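Local atomic coordinates of putative fusidic acid resistance protein (Staphylococcus aureus, PDB entry 2YB5), a protein that mediates resistance to the antibiotic fusidic acid, probably by binding elongation factor G through a zinc-containing fold and promoting its clearance from the ribosome. Residues I23-T28 with N32-Q37; E44-F49 with I54-F59; K103-P108 with R130-Y135; K136-K141 with N206-I211. One frame throughout, in Å; residues are numbered along the deposited sequence.

Contact 1: I23-T28 with N32-Q37; sequences IKLYRT and NSHKTQ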
# COMPACT_ATOMS: atom_id res chain seq x y z
N ILE A 23 -20.44 -2.37 -0.99
CA ILE A 23 -21.33 -1.22 -1.11
C ILE A 23 -21.83 -1.01 -2.54
O ILE A 23 -22.97 -0.60 -2.75
CB ILE A 23 -20.65 0.06 -0.58
CG1 ILE A 23 -20.51 -0.03 0.94
CG2 ILE A 23 -21.45 1.29 -0.96
CD1 ILE A 23 -19.66 1.08 1.56
N LYS A 24 -20.99 -1.29 -3.53
CA LYS A 24 -21.42 -1.26 -4.94
C LYS A 24 -22.55 -2.26 -5.15
O LYS A 24 -23.59 -1.92 -5.71
CB LYS A 24 -20.27 -1.57 -5.90
CG LYS A 24 -19.28 -0.42 -6.13
CD LYS A 24 -18.07 -0.91 -6.91
CE LYS A 24 -17.30 0.22 -7.56
NZ LYS A 24 -16.03 -0.27 -8.19
N LEU A 25 -22.35 -3.50 -4.69
CA LEU A 25 -23.40 -4.52 -4.76
C LEU A 25 -24.68 -4.07 -4.06
O LEU A 25 -25.76 -4.18 -4.62
CB LEU A 25 -22.92 -5.85 -4.17
CG LEU A 25 -22.29 -6.86 -5.14
CD1 LEU A 25 -21.26 -6.23 -6.04
CD2 LEU A 25 -21.69 -8.02 -4.37
N TYR A 26 -24.55 -3.55 -2.84
CA TYR A 26 -25.72 -3.05 -2.11
C TYR A 26 -26.40 -1.90 -2.84
O TYR A 26 -27.62 -1.75 -2.76
CB TYR A 26 -25.35 -2.62 -0.68
CG TYR A 26 -24.79 -3.71 0.22
CD1 TYR A 26 -25.13 -5.05 0.06
CD2 TYR A 26 -23.93 -3.39 1.27
CE1 TYR A 26 -24.61 -6.04 0.90
CE2 TYR A 26 -23.42 -4.36 2.11
CZ TYR A 26 -23.75 -5.68 1.92
OH TYR A 26 -23.24 -6.63 2.77
N ARG A 27 -25.62 -1.09 -3.57
CA ARG A 27 -26.18 -0.00 -4.38
C ARG A 27 -27.12 -0.51 -5.48
O ARG A 27 -28.07 0.17 -5.85
CB ARG A 27 -25.09 0.85 -5.01
N THR A 28 -26.83 -1.70 -6.02
CA THR A 28 -27.75 -2.37 -6.91
C THR A 28 -28.83 -2.98 -6.02
O THR A 28 -28.54 -3.84 -5.19
CB THR A 28 -27.07 -3.46 -7.78
OG1 THR A 28 -27.71 -3.52 -9.06
CG2 THR A 28 -27.15 -4.84 -7.13
N ASN A 32 -30.64 -10.48 -4.39
CA ASN A 32 -30.97 -11.81 -4.86
C ASN A 32 -30.05 -12.27 -5.99
O ASN A 32 -29.54 -13.38 -5.96
CB ASN A 32 -32.42 -11.85 -5.33
CG ASN A 32 -32.89 -13.26 -5.63
OD1 ASN A 32 -32.39 -14.23 -5.03
ND2 ASN A 32 -33.85 -13.38 -6.56
N SER A 33 -29.85 -11.40 -6.98
CA SER A 33 -28.95 -11.70 -8.11
C SER A 33 -27.47 -11.64 -7.73
O SER A 33 -26.63 -12.26 -8.39
CB SER A 33 -29.22 -10.74 -9.27
OG SER A 33 -30.57 -10.83 -9.69
N HIS A 34 -27.15 -10.89 -6.68
CA HIS A 34 -25.77 -10.66 -6.27
C HIS A 34 -25.39 -11.40 -4.97
O HIS A 34 -24.43 -11.01 -4.31
CB HIS A 34 -25.55 -9.15 -6.06
CG HIS A 34 -25.67 -8.34 -7.31
ND1 HIS A 34 -26.87 -8.08 -7.93
CD2 HIS A 34 -24.72 -7.70 -8.05
CE1 HIS A 34 -26.67 -7.34 -9.00
NE2 HIS A 34 -25.37 -7.09 -9.09
N LYS A 35 -26.13 -12.45 -4.61
CA LYS A 35 -25.86 -13.16 -3.36
C LYS A 35 -24.50 -13.86 -3.41
O LYS A 35 -23.74 -13.79 -2.45
CB LYS A 35 -26.96 -14.19 -3.08
CG LYS A 35 -26.86 -14.85 -1.70
CD LYS A 35 -25.98 -16.11 -1.68
CE LYS A 35 -26.53 -17.25 -2.54
NZ LYS A 35 -27.93 -17.60 -2.19
N THR A 36 -24.21 -14.52 -4.52
CA THR A 36 -22.96 -15.24 -4.69
C THR A 36 -21.76 -14.29 -4.61
O THR A 36 -20.75 -14.62 -3.99
CB THR A 36 -22.94 -16.03 -6.00
OG1 THR A 36 -24.02 -16.97 -6.01
CG2 THR A 36 -21.62 -16.77 -6.16
N GLN A 37 -21.89 -13.11 -5.20
CA GLN A 37 -20.89 -12.07 -5.10
C GLN A 37 -20.74 -11.61 -3.66
O GLN A 37 -19.62 -11.40 -3.20
CB GLN A 37 -21.23 -10.86 -5.99
CG GLN A 37 -21.17 -11.15 -7.50
CD GLN A 37 -21.73 -10.02 -8.35
OE1 GLN A 37 -21.09 -8.98 -8.51
NE2 GLN A 37 -22.93 -10.23 -8.91
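L25, in the last turn of helix 9-27, reaches across to H34 and Q37 at the start of helix 35-50. Beyond CB, its CG comes within 3.9 Å of H34 CD2, approaching the imidazole obliquely, and almost as near to H34 CB. There the chain forks. Branch CD2 presses against the aliphatic base of Q37, 3.3 Å from its CB, while CD1 lies 3.7 Å from Q37 OE1, a van der Waals approach of a methyl to an amide oxygen. Q37 runs extended beyond CG (chi2 171°), which brings its amide OE1 near this second leucine methyl. On the imidazole itself T28 contributes its CG2 methyl over one face, a CH-pi contact whose modelled closeness is doubtful. H34 occupies the N-cap position of its helix, and its ND1 is hydrogen-bonded to D30 O in the connecting loop; S33 OG bonds to D30 OD2. The two helices form a hairpin, with D30 in its loop. Between the segments no hydrogen bond forms: L25, with CG against the H34 ring and CD2 on the Q37 stem, makes this a mainly apolar contact resting on dispersion and burial of apolar surface.

Contact 2: E44-F49 with I54-F59; sequences EINDIF and IDISDF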
# COMPACT_ATOMS: atom_id res chain seq x y z
N GLU A 44 -13.62 -13.30 1.25
CA GLU A 44 -12.30 -12.71 0.98
C GLU A 44 -11.80 -11.91 2.16
O GLU A 44 -10.63 -12.00 2.53
CB GLU A 44 -12.33 -11.81 -0.26
CG GLU A 44 -12.56 -12.55 -1.58
CD GLU A 44 -11.36 -13.38 -1.98
OE1 GLU A 44 -10.29 -12.79 -2.27
OE2 GLU A 44 -11.49 -14.63 -2.00
N ILE A 45 -12.68 -11.11 2.75
CA ILE A 45 -12.33 -10.31 3.92
C ILE A 45 -11.92 -11.20 5.08
O ILE A 45 -10.89 -10.96 5.73
CB ILE A 45 -13.49 -9.39 4.35
CG1 ILE A 45 -13.75 -8.34 3.27
CG2 ILE A 45 -13.18 -8.72 5.71
CD1 ILE A 45 -14.98 -7.51 3.48
N ASN A 46 -12.74 -12.22 5.34
CA ASN A 46 -12.52 -13.17 6.43
C ASN A 46 -11.23 -13.95 6.30
O ASN A 46 -10.50 -14.13 7.28
CB ASN A 46 -13.70 -14.16 6.51
CG ASN A 46 -13.64 -15.04 7.76
OD1 ASN A 46 -13.54 -14.56 8.88
ND2 ASN A 46 -13.73 -16.35 7.55
N ASP A 47 -10.94 -14.41 5.09
CA ASP A 47 -9.71 -15.17 4.84
C ASP A 47 -8.46 -14.35 5.16
O ASP A 47 -7.50 -14.88 5.72
CB ASP A 47 -9.68 -15.70 3.39
CG ASP A 47 -10.66 -16.85 3.17
OD1 ASP A 47 -11.11 -17.47 4.16
OD2 ASP A 47 -10.97 -17.14 1.99
N ILE A 48 -8.48 -13.05 4.85
CA ILE A 48 -7.37 -12.15 5.18
C ILE A 48 -7.05 -12.19 6.69
O ILE A 48 -5.89 -12.06 7.08
CB ILE A 48 -7.66 -10.69 4.75
CG1 ILE A 48 -7.58 -10.57 3.22
CG2 ILE A 48 -6.70 -9.72 5.40
CD1 ILE A 48 -8.06 -9.24 2.71
N PHE A 49 -8.08 -12.40 7.51
CA PHE A 49 -7.90 -12.52 8.96
C PHE A 49 -7.72 -13.97 9.43
O PHE A 49 -7.03 -14.20 10.41
CB PHE A 49 -9.05 -11.84 9.70
CG PHE A 49 -9.02 -10.34 9.58
CD1 PHE A 49 -8.19 -9.57 10.40
CD2 PHE A 49 -9.79 -9.69 8.62
CE1 PHE A 49 -8.15 -8.19 10.29
CE2 PHE A 49 -9.76 -8.31 8.50
CZ PHE A 49 -8.94 -7.55 9.34
N ILE A 54 -7.02 -14.19 13.51
CA ILE A 54 -7.74 -13.09 14.17
C ILE A 54 -9.23 -13.34 14.03
O ILE A 54 -9.71 -13.71 12.95
CB ILE A 54 -7.40 -11.72 13.55
CG1 ILE A 54 -5.90 -11.46 13.56
CG2 ILE A 54 -8.14 -10.61 14.29
CD1 ILE A 54 -5.49 -10.17 12.87
N ASP A 55 -9.97 -13.14 15.12
CA ASP A 55 -11.41 -13.34 15.11
C ASP A 55 -12.06 -12.10 14.50
O ASP A 55 -12.05 -11.02 15.10
CB ASP A 55 -11.95 -13.60 16.53
CG ASP A 55 -13.38 -14.11 16.53
OD1 ASP A 55 -14.17 -13.72 15.63
OD2 ASP A 55 -13.74 -14.90 17.43
N ILE A 56 -12.60 -12.28 13.30
CA ILE A 56 -13.31 -11.23 12.58
C ILE A 56 -14.79 -11.61 12.38
O ILE A 56 -15.54 -10.87 11.74
CB ILE A 56 -12.60 -10.92 11.22
CG1 ILE A 56 -12.87 -9.49 10.76
CG2 ILE A 56 -12.99 -11.92 10.15
CD1 ILE A 56 -12.41 -8.41 11.74
N SER A 57 -15.20 -12.76 12.94
CA SER A 57 -16.60 -13.16 12.93
C SER A 57 -17.34 -12.28 13.93
O SER A 57 -17.46 -12.62 15.11
CB SER A 57 -16.76 -14.65 13.27
OG SER A 57 -16.18 -14.97 14.52
N ASP A 58 -17.81 -11.14 13.43
CA ASP A 58 -18.16 -9.99 14.26
C ASP A 58 -18.26 -8.79 13.33
O ASP A 58 -19.34 -8.25 13.12
CB ASP A 58 -17.09 -9.76 15.33
CG ASP A 58 -16.97 -8.31 15.76
OD1 ASP A 58 -18.01 -7.62 15.89
OD2 ASP A 58 -15.83 -7.86 15.96
N PHE A 59 -17.11 -8.40 12.77
CA PHE A 59 -17.05 -7.37 11.75
C PHE A 59 -17.78 -7.89 10.52
O PHE A 59 -18.54 -7.16 9.89
CB PHE A 59 -15.58 -7.05 11.43
CG PHE A 59 -15.39 -6.12 10.25
CD1 PHE A 59 -15.75 -4.78 10.32
CD2 PHE A 59 -14.83 -6.59 9.07
CE1 PHE A 59 -15.57 -3.93 9.23
CE2 PHE A 59 -14.63 -5.74 7.98
CZ PHE A 59 -15.00 -4.41 8.06
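F49, I56 and I54 bury the most surface where the last turns of helix 35-50 meet the chain returning toward helix 59-63. I56 lies over one face of the F49 ring: its CG1 makes a CH-pi contact 4.1 Å from the ring centroid, and CD1 continues over the middle of the ring. With CG1 anti to the backbone N (chi1 -154°), this branch is sent across the ring while CG2 turns to the N46 side chain. I54 takes the rim instead, its CD1 lying in the ring plane 3.7 Å from F49 CD1. The phenyl group is therefore met by one isoleucine on a face and by another at an edge. The backbones also join: I54 N donates to F49 O at 3.1 Å, nearly straight at 169°, although the donor stands 36° above the carbonyl plane. On the solvent side of the loop, S57 OG donates to D55 OD1 at 2.6 Å, and S57 N adds a weak bond to the same oxygen. A turn earlier in the helix, I45 CG2 touches the edge of the F59 ring, 4.0 Å from CE2. I56 and F59 join the loop to helix 70-80, with L80 against I56 and L76, L77 and L80 round F59, while I45 bridges F59 and helix 9-27, where it packs on L18 and V19.

Contact 3: K103-P108 with R130-Y135; sequences KKLKRP and RKYIVY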
# COMPACT_ATOMS: atom_id res chain seq x y z
N LYS A 103 26.72 9.74 -0.21
CA LYS A 103 27.44 10.53 0.79
C LYS A 103 26.53 11.51 1.52
O LYS A 103 26.70 11.76 2.72
CB LYS A 103 28.60 11.28 0.13
N LYS A 104 25.56 12.07 0.80
CA LYS A 104 24.66 13.09 1.35
C LYS A 104 23.23 12.56 1.27
O LYS A 104 22.58 12.69 0.23
CB LYS A 104 24.81 14.39 0.54
CG LYS A 104 26.13 15.13 0.81
CD LYS A 104 26.47 16.18 -0.25
CE LYS A 104 27.79 16.89 0.12
NZ LYS A 104 28.22 17.93 -0.86
N LEU A 105 22.76 11.94 2.35
CA LEU A 105 21.45 11.26 2.35
C LEU A 105 20.38 12.08 3.06
O LEU A 105 20.38 12.18 4.29
CB LEU A 105 21.54 9.86 3.00
CG LEU A 105 20.22 9.07 3.04
CD1 LEU A 105 19.77 8.66 1.65
CD2 LEU A 105 20.32 7.85 3.96
N LYS A 106 19.46 12.64 2.29
CA LYS A 106 18.29 13.27 2.89
C LYS A 106 17.43 12.20 3.56
O LYS A 106 17.01 11.22 2.92
CB LYS A 106 17.45 14.00 1.85
CG LYS A 106 16.13 14.51 2.41
CD LYS A 106 15.51 15.61 1.56
CE LYS A 106 14.39 16.32 2.33
NZ LYS A 106 14.03 17.62 1.69
N ARG A 107 17.18 12.40 4.85
CA ARG A 107 16.34 11.51 5.62
C ARG A 107 14.86 11.91 5.47
O ARG A 107 14.55 13.08 5.23
CB ARG A 107 16.81 11.48 7.08
CG ARG A 107 17.90 10.41 7.31
CD ARG A 107 19.16 10.89 8.00
NE ARG A 107 19.00 11.00 9.44
CZ ARG A 107 19.98 10.94 10.35
NH1 ARG A 107 21.25 10.76 10.01
NH2 ARG A 107 19.67 11.07 11.63
N PRO A 108 13.95 10.94 5.56
CA PRO A 108 12.53 11.27 5.54
C PRO A 108 12.09 11.94 6.85
O PRO A 108 12.71 11.73 7.89
CB PRO A 108 11.86 9.91 5.37
CG PRO A 108 12.78 8.95 5.97
CD PRO A 108 14.17 9.50 5.81
N ARG A 130 15.52 13.17 -6.80
CA ARG A 130 15.65 11.76 -6.47
C ARG A 130 14.43 11.30 -5.66
O ARG A 130 13.81 12.10 -4.96
CB ARG A 130 16.93 11.58 -5.66
CG ARG A 130 17.34 10.14 -5.41
CD ARG A 130 18.73 10.09 -4.77
NE ARG A 130 19.79 10.43 -5.71
CZ ARG A 130 21.10 10.39 -5.44
NH1 ARG A 130 21.54 10.02 -4.24
NH2 ARG A 130 21.97 10.71 -6.38
N LYS A 131 14.09 10.02 -5.79
CA LYS A 131 13.19 9.36 -4.84
C LYS A 131 13.93 8.16 -4.28
O LYS A 131 14.61 7.44 -5.01
CB LYS A 131 11.86 8.91 -5.48
CG LYS A 131 10.91 8.17 -4.51
CD LYS A 131 9.72 7.52 -5.19
CE LYS A 131 8.68 8.51 -5.74
NZ LYS A 131 8.05 9.30 -4.65
N TYR A 132 13.78 7.98 -2.97
CA TYR A 132 14.29 6.83 -2.25
C TYR A 132 13.10 5.97 -1.85
O TYR A 132 12.05 6.50 -1.47
CB TYR A 132 14.98 7.29 -0.96
CG TYR A 132 16.25 8.05 -1.17
CD1 TYR A 132 17.45 7.37 -1.28
CD2 TYR A 132 16.26 9.43 -1.23
CE1 TYR A 132 18.62 8.04 -1.46
CE2 TYR A 132 17.44 10.12 -1.41
CZ TYR A 132 18.62 9.42 -1.52
OH TYR A 132 19.81 10.07 -1.69
N ILE A 133 13.26 4.65 -1.93
CA ILE A 133 12.21 3.70 -1.56
C ILE A 133 12.80 2.63 -0.66
O ILE A 133 13.74 1.98 -1.04
CB ILE A 133 11.56 3.06 -2.81
CG1 ILE A 133 10.65 4.08 -3.52
CG2 ILE A 133 10.78 1.79 -2.44
CD1 ILE A 133 10.42 3.80 -5.03
N VAL A 134 12.24 2.46 0.53
CA VAL A 134 12.68 1.45 1.49
C VAL A 134 11.48 0.55 1.82
O VAL A 134 10.35 1.02 1.94
CB VAL A 134 13.27 2.10 2.77
CG1 VAL A 134 13.54 1.06 3.86
CG2 VAL A 134 14.57 2.86 2.43
N TYR A 135 11.77 -0.74 1.95
CA TYR A 135 10.78 -1.78 2.21
C TYR A 135 11.43 -3.01 2.83
O TYR A 135 12.67 -3.13 2.89
CB TYR A 135 10.06 -2.16 0.90
CG TYR A 135 11.00 -2.70 -0.16
CD1 TYR A 135 11.30 -4.05 -0.22
CD2 TYR A 135 11.62 -1.85 -1.08
CE1 TYR A 135 12.17 -4.56 -1.17
CE2 TYR A 135 12.51 -2.34 -2.02
CZ TYR A 135 12.77 -3.70 -2.06
OH TYR A 135 13.63 -4.22 -2.97
O HOH W 1 19.94 12.68 -0.50
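Apolar contact across the segments comes from L105 and Y132. The CD1 methyl of L105 rests over one face of the tyrosine ring, toward its phenol end, 3.4 Å from Y132 CE1 and 3.5 Å from Y132 CZ. Leucine CG anti to the backbone N (chi1 180°) extends the side chain toward the strand. On the opposite side of the ring R130 CG stands 4.0 Å from the Y132 ring plane, offset toward the rim. Polar contact is indirect and runs through one water. This water donates to K104 O at 2.7 Å, accepts from K106 N at 2.8 Å and accepts from Y132 OH at 2.9 Å, pinning the loop backbone to the phenol. The same hydroxyl accepts from R130 NH1 at 3.1 Å (154°), the oxygen lying 16° out of the guanidinium plane; it thus both gives and receives a bond, consistent with its proton pointing to the water. Around this, strand 130-136 lies between strands 121-125 and 142-149 of the antiparallel sheet, the Y132 ring meeting W123 and Y146 there and F99 edge-to-face, while K106 O bonds to W123 NE1 and L105 packs on L95 of helix 92-98.

Contact 4: K136-K141 with N206-I211; sequences KNLDDK and NLYEFI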
# COMPACT_ATOMS: atom_id res chain seq x y z
N LYS A 136 10.59 -3.92 3.31
CA LYS A 136 11.01 -5.23 3.79
C LYS A 136 10.82 -6.25 2.68
O LYS A 136 9.78 -6.26 2.02
CB LYS A 136 10.18 -5.66 4.99
CG LYS A 136 10.42 -4.86 6.25
CD LYS A 136 11.75 -5.19 6.90
CE LYS A 136 11.81 -4.70 8.34
NZ LYS A 136 11.16 -5.65 9.30
N ASN A 137 11.82 -7.12 2.47
CA ASN A 137 11.72 -8.17 1.46
C ASN A 137 11.02 -9.43 1.99
O ASN A 137 10.58 -9.47 3.14
CB ASN A 137 13.11 -8.50 0.87
CG ASN A 137 14.06 -9.08 1.89
OD1 ASN A 137 13.64 -9.63 2.90
ND2 ASN A 137 15.36 -8.97 1.62
N LEU A 138 10.91 -10.44 1.13
CA LEU A 138 10.31 -11.73 1.50
C LEU A 138 10.93 -12.39 2.74
O LEU A 138 10.25 -13.17 3.40
CB LEU A 138 10.34 -12.69 0.30
CG LEU A 138 9.12 -12.60 -0.61
CD1 LEU A 138 9.47 -12.64 -2.12
CD2 LEU A 138 8.12 -13.70 -0.28
N ASP A 139 12.19 -12.07 3.04
CA ASP A 139 12.87 -12.58 4.25
C ASP A 139 12.74 -11.64 5.45
O ASP A 139 13.51 -11.75 6.41
CB ASP A 139 14.37 -12.78 3.98
CG ASP A 139 14.66 -13.75 2.86
OD1 ASP A 139 13.99 -14.81 2.80
OD2 ASP A 139 15.57 -13.46 2.05
N ASP A 140 11.79 -10.71 5.40
CA ASP A 140 11.57 -9.72 6.46
C ASP A 140 12.82 -8.89 6.78
O ASP A 140 13.07 -8.55 7.94
CB ASP A 140 11.04 -10.40 7.74
CG ASP A 140 10.68 -9.40 8.84
OD1 ASP A 140 10.11 -8.34 8.52
OD2 ASP A 140 10.99 -9.66 10.03
N LYS A 141 13.60 -8.54 5.75
CA LYS A 141 14.72 -7.61 5.96
C LYS A 141 14.67 -6.42 5.01
O LYS A 141 14.05 -6.49 3.93
CB LYS A 141 16.08 -8.30 5.91
CG LYS A 141 16.38 -9.11 4.68
CD LYS A 141 17.58 -10.05 4.92
CE LYS A 141 17.78 -11.01 3.75
NZ LYS A 141 17.96 -10.30 2.44
N ASN A 206 3.30 -6.35 -5.98
CA ASN A 206 3.37 -5.35 -7.04
C ASN A 206 4.67 -4.54 -6.94
O ASN A 206 5.26 -4.19 -7.96
CB ASN A 206 2.18 -4.38 -7.02
CG ASN A 206 0.81 -5.07 -7.22
OD1 ASN A 206 0.72 -6.27 -7.49
ND2 ASN A 206 -0.26 -4.28 -7.10
N LEU A 207 5.10 -4.23 -5.72
CA LEU A 207 6.36 -3.52 -5.51
C LEU A 207 7.55 -4.42 -5.79
O LEU A 207 8.54 -3.97 -6.39
CB LEU A 207 6.45 -2.99 -4.08
CG LEU A 207 7.73 -2.23 -3.74
CD1 LEU A 207 7.85 -0.96 -4.60
CD2 LEU A 207 7.76 -1.90 -2.24
N TYR A 208 7.48 -5.68 -5.35
CA TYR A 208 8.56 -6.62 -5.61
C TYR A 208 8.77 -6.84 -7.11
O TYR A 208 9.90 -6.96 -7.56
CB TYR A 208 8.29 -7.98 -4.95
CG TYR A 208 8.27 -7.99 -3.44
CD1 TYR A 208 8.87 -6.98 -2.69
CD2 TYR A 208 7.66 -9.04 -2.76
CE1 TYR A 208 8.85 -7.02 -1.30
CE2 TYR A 208 7.63 -9.09 -1.39
CZ TYR A 208 8.23 -8.08 -0.66
OH TYR A 208 8.19 -8.14 0.71
N GLU A 209 7.68 -6.87 -7.88
CA GLU A 209 7.76 -7.10 -9.32
C GLU A 209 8.28 -5.87 -10.06
O GLU A 209 9.02 -6.00 -11.04
CB GLU A 209 6.40 -7.51 -9.89
CG GLU A 209 5.91 -8.86 -9.42
CD GLU A 209 4.50 -9.16 -9.88
OE1 GLU A 209 4.15 -8.83 -11.05
OE2 GLU A 209 3.73 -9.74 -9.08
N PHE A 210 7.90 -4.69 -9.60
CA PHE A 210 8.47 -3.46 -10.10
C PHE A 210 9.99 -3.45 -9.85
O PHE A 210 10.77 -3.17 -10.76
CB PHE A 210 7.80 -2.25 -9.45
CG PHE A 210 8.42 -0.94 -9.81
CD1 PHE A 210 8.24 -0.40 -11.07
CD2 PHE A 210 9.18 -0.24 -8.89
CE1 PHE A 210 8.81 0.81 -11.41
CE2 PHE A 210 9.76 0.98 -9.23
CZ PHE A 210 9.57 1.50 -10.49
N ILE A 211 10.40 -3.77 -8.63
CA ILE A 211 11.82 -3.72 -8.26
C ILE A 211 12.63 -4.68 -9.14
O ILE A 211 13.62 -4.27 -9.73
CB ILE A 211 12.07 -4.06 -6.78
CG1 ILE A 211 11.46 -2.99 -5.87
CG2 ILE A 211 13.57 -4.17 -6.46
CD1 ILE A 211 12.14 -1.67 -5.93
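The tight turn of the β-hairpin between strands 130-136 and 142-149 meets helix 204-214 through Y208, whose hydroxyl donates to K136 O at 2.8 Å. The donor sits at a C=O...O angle of 138°, tilted 21° from the carbonyl plane, while the carbonyl oxygen itself lies close to the plane of the phenol ring, at its edge. With CG beside its backbone N (chi1 -66°), the tyrosine reaches out from the helix, and L138 comes to the ring obliquely, its CG 3.9 Å from Y208 CE2. The turn that offers this carbonyl is type I from N137 to D140, with a G1-type bulge at D140-K141 opposite N137; D140, in the left-handed region, holds its first position. N137 N donates to K141 O at 2.7 Å and D140 N to N137 O at 2.8 Å, the pairing of a 3:5 hairpin. N137 also braces the loop with its side chain: OD1 accepts from K141 N at 3.1 Å and, weakly, from D139 N, and ND2 is hydrogen-bonded to E143 OE2. K136 leads its ammonium away from Y208 to a salt bridge with D140, NZ to OD1 3.0 Å, met from above the carboxylate plane, and it lies in cation-pi contact with F142. F210, elsewhere on the same helix, packs on I160 and I190, beside the zinc ligands C158, C161 and C191.

Contacts 1 and 2 share helix 35-50, one at its start and the other at its end; their centres are 20 Å apart and their nearest atoms about 7 Å. Both belong to the N-terminal helical region, well apart from the C-terminal zinc-binding region that holds contacts 3 and 4; centres of contacts 1 and 3 are 45 Å apart, on opposite sides of the chain's centre. Contacts 3 and 4 follow on one strand, 17 Å between centres, and touch: Y135 OH lies 3.5 Å from I211 CG2, and Y135 CB 3.9 Å from L207 CD2. Through helix 204-214, contact 4 adjoins the residues flanking the zinc ligands C158, C161 and C191, whose fourth partner is C197.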